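Local coordinates for protein acetyl-CoA acetyltransferase (Bacillus anthracis, PDB 3SS6) that probably catalyses the reversible condensation of two acetyl-CoA molecules to acetoacetyl-CoA and free CoA, at residues 222-226 against 227-231; 324-327 against 328-331. One frame throughout, in Å; residues are numbered along the deposited sequence.

Interaction 1. Residues 222-226 against 227-231; sequences RADIT and AEKLA. With SO4 (sulfate ion), chain C.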
ATOM      1  N   ARG A 222     -23.276  25.871   7.147  1.00 17.47           N
ATOM      2  CA  ARG A 222     -24.134  25.637   5.988  1.00 18.99           C
ATOM      3  C   ARG A 222     -25.470  26.350   6.109  1.00 21.10           C
ATOM      4  O   ARG A 222     -26.233  26.086   7.031  1.00 19.20           O
ATOM      5  CB  ARG A 222     -24.437  24.149   5.829  1.00 24.28           C
ATOM      6  CG  ARG A 222     -23.240  23.246   5.602  1.00 28.01           C
ATOM      7  CD  ARG A 222     -23.686  21.775   5.673  1.00 31.26           C
ATOM      8  NE  ARG A 222     -24.682  21.447   4.648  1.00 34.89           N
ATOM      9  CZ  ARG A 222     -25.299  20.270   4.547  1.00 42.44           C
ATOM     10  NH1 ARG A 222     -25.035  19.301   5.415  1.00 45.81           N
ATOM     11  NH2 ARG A 222     -26.188  20.061   3.580  1.00 43.44           N
ATOM     12  N   ALA A 223     -25.768  27.213   5.153  1.00 21.02           N
ATOM     13  CA  ALA A 223     -27.065  27.888   5.139  1.00 27.24           C
ATOM     14  C   ALA A 223     -28.208  26.901   4.875  1.00 30.96           C
ATOM     15  O   ALA A 223     -29.361  27.162   5.234  1.00 34.18           O
ATOM     16  CB  ALA A 223     -27.066  29.003   4.108  1.00 30.89           C
ATOM     17  N   ASP A 224     -27.892  25.764   4.260  1.00 26.32           N
ATOM     18  CA  ASP A 224     -28.921  24.786   3.919  1.00 28.54           C
ATOM     19  C   ASP A 224     -29.234  23.799   5.052  1.00 28.41           C
ATOM     20  O   ASP A 224     -30.089  22.921   4.904  1.00 31.29           O
ATOM     21  CB  ASP A 224     -28.581  24.055   2.612  1.00 32.34           C
ATOM     22  CG  ASP A 224     -27.407  23.104   2.752  1.00 35.06           C
ATOM     23  OD1 ASP A 224     -26.641  23.229   3.728  1.00 36.16           O
ATOM     24  OD2 ASP A 224     -27.245  22.232   1.874  1.00 37.59           O
ATOM     25  N   ILE A 225     -28.553  23.946   6.185  1.00 24.91           N
ATOM     26  CA  ILE A 225     -28.912  23.183   7.370  1.00 26.00           C
ATOM     27  C   ILE A 225     -30.188  23.783   7.957  1.00 28.82           C
ATOM     28  O   ILE A 225     -30.225  24.955   8.345  1.00 29.72           O
ATOM     29  CB  ILE A 225     -27.788  23.178   8.417  1.00 27.21           C
ATOM     30  CG1 ILE A 225     -26.625  22.289   7.957  1.00 30.35           C
ATOM     31  CG2 ILE A 225     -28.305  22.686   9.761  1.00 29.18           C
ATOM     32  CD1 ILE A 225     -26.989  20.818   7.806  1.00 35.52           C
ATOM     33  N   THR A 226     -31.243  22.977   7.983  1.00 25.14           N
ATOM     34  CA  THR A 226     -32.533  23.391   8.519  1.00 24.32           C
ATOM     35  C   THR A 226     -33.012  22.318   9.481  1.00 22.86           C
ATOM     36  O   THR A 226     -32.483  21.202   9.485  1.00 22.40           O
ATOM     37  CB  THR A 226     -33.580  23.506   7.421  1.00 24.81           C
ATOM     38  OG1 THR A 226     -33.716  22.237   6.755  1.00 23.05           O
ATOM     39  CG2 THR A 226     -33.183  24.579   6.409  1.00 26.75           C
ATOM     40  N   ALA A 227     -34.014  22.651  10.288  1.00 24.57           N
ATOM     41  CA  ALA A 227     -34.616  21.672  11.184  1.00 24.09           C
ATOM     42  C   ALA A 227     -35.068  20.479  10.356  1.00 24.38           C
ATOM     43  O   ALA A 227     -34.895  19.323  10.751  1.00 25.81           O
ATOM     44  CB  ALA A 227     -35.798  22.277  11.930  1.00 25.29           C
ATOM     45  N   GLU A 228     -35.625  20.773   9.189  1.00 23.98           N
ATOM     46  CA  GLU A 228     -36.148  19.742   8.308  1.00 24.82           C
ATOM     47  C   GLU A 228     -35.044  18.801   7.847  1.00 24.49           C
ATOM     48  O   GLU A 228     -35.158  17.587   7.994  1.00 25.08           O
ATOM     49  CB  GLU A 228     -36.867  20.368   7.109  1.00 32.04           C
ATOM     50  CG  GLU A 228     -37.309  19.355   6.071  1.00 37.74           C
ATOM     51  CD  GLU A 228     -38.299  19.923   5.081  1.00 46.01           C
ATOM     52  OE1 GLU A 228     -38.716  21.090   5.250  1.00 49.63           O
ATOM     53  OE2 GLU A 228     -38.666  19.194   4.136  1.00 48.18           O
ATOM     54  N   LYS A 229     -33.965  19.363   7.305  1.00 21.74           N
ATOM     55  CA  LYS A 229     -32.862  18.547   6.820  1.00 24.51           C
ATOM     56  C   LYS A 229     -32.253  17.684   7.928  1.00 24.09           C
ATOM     57  O   LYS A 229     -31.949  16.512   7.709  1.00 24.43           O
ATOM     58  CB  LYS A 229     -31.788  19.415   6.162  1.00 28.47           C
ATOM     59  CG  LYS A 229     -30.597  18.613   5.656  1.00 33.45           C
ATOM     60  CD  LYS A 229     -29.564  19.494   4.975  1.00 39.30           C
ATOM     61  CE  LYS A 229     -30.088  20.002   3.646  1.00 47.76           C
ATOM     62  NZ  LYS A 229     -30.272  18.889   2.673  1.00 53.69           N
ATOM     63  N   LEU A 230     -32.072  18.260   9.114  1.00 20.76           N
ATOM     64  CA  LEU A 230     -31.478  17.513  10.225  1.00 20.38           C
ATOM     65  C   LEU A 230     -32.335  16.312  10.633  1.00 21.09           C
ATOM     66  O   LEU A 230     -31.807  15.234  10.907  1.00 21.64           O
ATOM     67  CB  LEU A 230     -31.258  18.423  11.433  1.00 18.22           C
ATOM     68  CG  LEU A 230     -30.130  19.442  11.275  1.00 18.17           C
ATOM     69  CD1 LEU A 230     -30.270  20.580  12.305  1.00 20.15           C
ATOM     70  CD2 LEU A 230     -28.774  18.763  11.376  1.00 18.10           C
ATOM     71  N   ALA A 231     -33.652  16.501  10.670  1.00 21.67           N
ATOM     72  CA  ALA A 231     -34.557  15.440  11.112  1.00 20.65           C
ATOM     73  C   ALA A 231     -34.587  14.267  10.130  1.00 23.17           C
ATOM     74  O   ALA A 231     -34.979  13.155  10.488  1.00 24.81           O
ATOM     75  CB  ALA A 231     -35.969  15.987  11.338  1.00 21.63           C
TER
HETATM   76  S   SO4 C 392     -24.232  26.411   2.078  0.50 37.97           S
HETATM   77  O1  SO4 C 392     -23.851  27.395   3.095  0.50 37.50           O
HETATM   78  O2  SO4 C 392     -24.269  27.069   0.772  0.50 42.82           O
HETATM   79  O3  SO4 C 392     -23.249  25.327   2.049  0.50 37.68           O
HETATM   80  O4  SO4 C 392     -25.554  25.856   2.375  0.50 27.31           O

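Interaction 2. Residues 324-327 against 328-331; sequences QYLA and VEKE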
ATOM      1  N   GLN A 324     -22.987  15.180  23.123  1.00 17.59           N
ATOM      2  CA  GLN A 324     -21.927  15.282  24.115  1.00 19.21           C
ATOM      3  C   GLN A 324     -21.990  16.638  24.798  1.00 19.35           C
ATOM      4  O   GLN A 324     -21.898  16.736  26.029  1.00 18.79           O
ATOM      5  CB  GLN A 324     -20.569  15.045  23.449  1.00 18.31           C
ATOM      6  CG  GLN A 324     -19.388  15.513  24.260  1.00 21.10           C
ATOM      7  CD  GLN A 324     -18.962  16.935  23.933  1.00 25.52           C
ATOM      8  OE1 GLN A 324     -19.066  17.393  22.787  1.00 22.31           O
ATOM      9  NE2 GLN A 324     -18.469  17.641  24.945  1.00 26.89           N
ATOM     10  N   TYR A 325     -22.169  17.691  24.004  1.00 18.58           N
ATOM     11  CA  TYR A 325     -22.343  19.020  24.574  1.00 17.91           C
ATOM     12  C   TYR A 325     -23.547  19.041  25.534  1.00 19.64           C
ATOM     13  O   TYR A 325     -23.478  19.576  26.648  1.00 18.05           O
ATOM     14  CB  TYR A 325     -22.522  20.105  23.496  1.00 18.31           C
ATOM     15  CG  TYR A 325     -23.039  21.342  24.172  1.00 18.59           C
ATOM     16  CD1 TYR A 325     -22.184  22.141  24.914  1.00 18.84           C
ATOM     17  CD2 TYR A 325     -24.396  21.650  24.168  1.00 20.52           C
ATOM     18  CE1 TYR A 325     -22.651  23.237  25.609  1.00 20.08           C
ATOM     19  CE2 TYR A 325     -24.874  22.757  24.860  1.00 19.67           C
ATOM     20  CZ  TYR A 325     -23.991  23.538  25.581  1.00 21.64           C
ATOM     21  OH  TYR A 325     -24.445  24.632  26.280  1.00 23.22           O
ATOM     22  N   LEU A 326     -24.659  18.461  25.096  1.00 17.06           N
ATOM     23  CA  LEU A 326     -25.877  18.457  25.900  1.00 18.18           C
ATOM     24  C   LEU A 326     -25.687  17.766  27.249  1.00 20.32           C
ATOM     25  O   LEU A 326     -26.237  18.211  28.258  1.00 20.42           O
ATOM     26  CB  LEU A 326     -27.037  17.841  25.117  1.00 20.96           C
ATOM     27  CG  LEU A 326     -27.612  18.791  24.058  1.00 19.74           C
ATOM     28  CD1 LEU A 326     -28.328  18.022  22.955  1.00 20.74           C
ATOM     29  CD2 LEU A 326     -28.564  19.795  24.714  1.00 23.54           C
ATOM     30  N   ALA A 327     -24.896  16.692  27.273  1.00 19.85           N
ATOM     31  CA  ALA A 327     -24.621  16.006  28.534  1.00 18.68           C
ATOM     32  C   ALA A 327     -23.897  16.942  29.494  1.00 19.08           C
ATOM     33  O   ALA A 327     -24.223  16.999  30.677  1.00 23.55           O
ATOM     34  CB  ALA A 327     -23.804  14.734  28.300  1.00 20.79           C
ATOM     35  N   VAL A 328     -22.912  17.672  28.985  1.00 16.12           N
ATOM     36  CA  VAL A 328     -22.189  18.645  29.806  1.00 16.30           C
ATOM     37  C   VAL A 328     -23.122  19.754  30.282  1.00 18.92           C
ATOM     38  O   VAL A 328     -23.121  20.116  31.456  1.00 19.52           O
ATOM     39  CB  VAL A 328     -21.008  19.269  29.041  1.00 17.76           C
ATOM     40  CG1 VAL A 328     -20.357  20.366  29.862  1.00 17.45           C
ATOM     41  CG2 VAL A 328     -19.978  18.192  28.701  1.00 18.55           C
ATOM     42  N   GLU A 329     -23.924  20.285  29.365  1.00 19.05           N
ATOM     43  CA  GLU A 329     -24.896  21.324  29.721  1.00 21.29           C
ATOM     44  C   GLU A 329     -25.844  20.886  30.842  1.00 23.75           C
ATOM     45  O   GLU A 329     -26.097  21.634  31.788  1.00 24.92           O
ATOM     46  CB  GLU A 329     -25.698  21.752  28.493  1.00 20.05           C
ATOM     47  CG  GLU A 329     -26.703  22.863  28.790  1.00 21.57           C
ATOM     48  CD  GLU A 329     -27.494  23.266  27.568  1.00 21.05           C
ATOM     49  OE1 GLU A 329     -27.012  24.136  26.814  1.00 20.58           O
ATOM     50  OE2 GLU A 329     -28.598  22.708  27.371  1.00 25.29           O
ATOM     51  N   LYS A 330     -26.373  19.671  30.730  1.00 20.20           N
ATOM     52  CA  LYS A 330     -27.266  19.126  31.745  1.00 20.66           C
ATOM     53  C   LYS A 330     -26.553  18.869  33.064  1.00 22.82           C
ATOM     54  O   LYS A 330     -27.082  19.179  34.129  1.00 25.78           O
ATOM     55  CB  LYS A 330     -27.932  17.844  31.238  1.00 23.30           C
ATOM     56  CG  LYS A 330     -28.874  18.086  30.058  1.00 30.09           C
ATOM     57  CD  LYS A 330     -29.363  16.784  29.449  1.00 33.44           C
ATOM     58  CE  LYS A 330     -30.225  17.036  28.222  1.00 34.24           C
ATOM     59  NZ  LYS A 330     -31.424  17.851  28.541  1.00 36.42           N
ATOM     60  N   GLU A 331     -25.345  18.317  32.992  1.00 22.10           N
ATOM     61  CA  GLU A 331     -24.597  17.978  34.199  1.00 21.56           C
ATOM     62  C   GLU A 331     -24.248  19.220  35.022  1.00 23.85           C
ATOM     63  O   GLU A 331     -24.379  19.219  36.251  1.00 25.48           O
ATOM     64  CB  GLU A 331     -23.332  17.195  33.836  1.00 23.19           C
ATOM     65  CG  GLU A 331     -22.447  16.857  35.025  1.00 23.33           C
ATOM     66  CD  GLU A 331     -23.120  15.946  36.032  1.00 28.13           C
ATOM     67  OE1 GLU A 331     -23.832  15.002  35.621  1.00 29.97           O
ATOM     68  OE2 GLU A 331     -22.939  16.177  37.243  1.00 29.58           O
TER

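Interaction 1. Residues 222-226 against 227-231
Thr226 turns its hydroxyl forward over the first turn of helix 227-231, where OG1 accepts the amide hydrogen of Lys229 at 2.9 Å in an almost straight bond (170°). The torsion that allows this sets OG1 between the backbone N and the carbonyl carbon (chi1 59°). The carbonyl of the same residue receives Leu230 N at 3.0 Å, so Thr226 grips the young helix through side chain and backbone together. Lys229 then doubles back along the loop: its chain leaves extended, the bend at chi3 brings CE to 3.2 Å from Asp224 O, and a further bend at chi4 directs the ammonium group. The Arg222 and Lys229 side chains cross at about a right angle, Lys229 CD 3.7 Å from Arg222 NH2. A side-on salt bridge ties that guanidinium to Asp224: NE to OD1 (2.8 Å) is bent and tilted from the guanidinium plane, NH2 to OD2 (3.0 Å) straighter and in plane. Ile225 CD1 lies above one guanidinium face, displaced toward its rim. The nearby carboxylate probably eases the approach of the two cations. On the apolar side, Ile225 and Leu230 cross at about a right angle, CG2 touching CD1 at 3.8 Å, and both pack on Leu182 of helix 174-194. A sulfate, probably from the crystallisation liquor, takes hydrogen bonds from the amides of Ala223 and Asp224. The whole is a type I turn from Arg222 to Ile225 leading into a helix with a classical threonine N-cap.

Interaction 2. Residues 324-327 against 328-331
Tyr325 and Glu329, one helical turn apart, join through a hydrogen bond from the phenol OH to OE1 at 2.7 Å. The carboxylate oxygen comes to the edge of the ring, near its plane, whereas the two flat groups stand 85° to each other. OE1 is met on its anti side, 24° out of the carboxylate plane. Both side chains leave the helix with CG anti to the backbone N (chi1 166° for Tyr325), and the extended Glu329 chain reaches the hydroxyl. Leu326 runs alongside Glu329, its CD2 3.9 Å from OE2. The backbone is held by the i to i+4 bonds, Glu329 N donating to Tyr325 O at 2.8 Å and Lys330 N to Leu326 O at 2.9 Å. In the second shell, Arg336 forms a salt bridge to the same OE1, which therefore serves both phenol and guanidinium and is probably kept ionised. Lys330 and Glu331 form salt bridges to Glu176 and Arg299, and Glu331 also meets the hydroxyl of Tyr170. Helix 322-332 follows strand 314-317, an outermost strand of the mixed sheet within the chain; Leu326 packs on helix 174-194, Ala327 on helix 159-170, and Val328 on Pro294 of helix 294-305.

How the interactions relate
Along the chain, interaction 1 comes first, in the range of the N-terminal thiolase domain: it caps the start of helix 227-231 and folds Lys229 and Leu230 back on the preceding loop, closing no long loop. Interaction 2 lies far downstream in the C-terminal domain range; it links successive turns within helix 322-332 and closes no loop. The two are in series, neither nesting nor crossing, with centres about 22 Å apart and nearest atoms about 11 Å apart. What relates them is helix 174-194, against which both pack: residues 222-231 meet it at Asp178, Leu182 and His185, and Leu326 at Glu176, Gln177 and Val180. One helix of the N-terminal range thus bridges a loop with the short helix that follows it, and a helix of the C-terminal range.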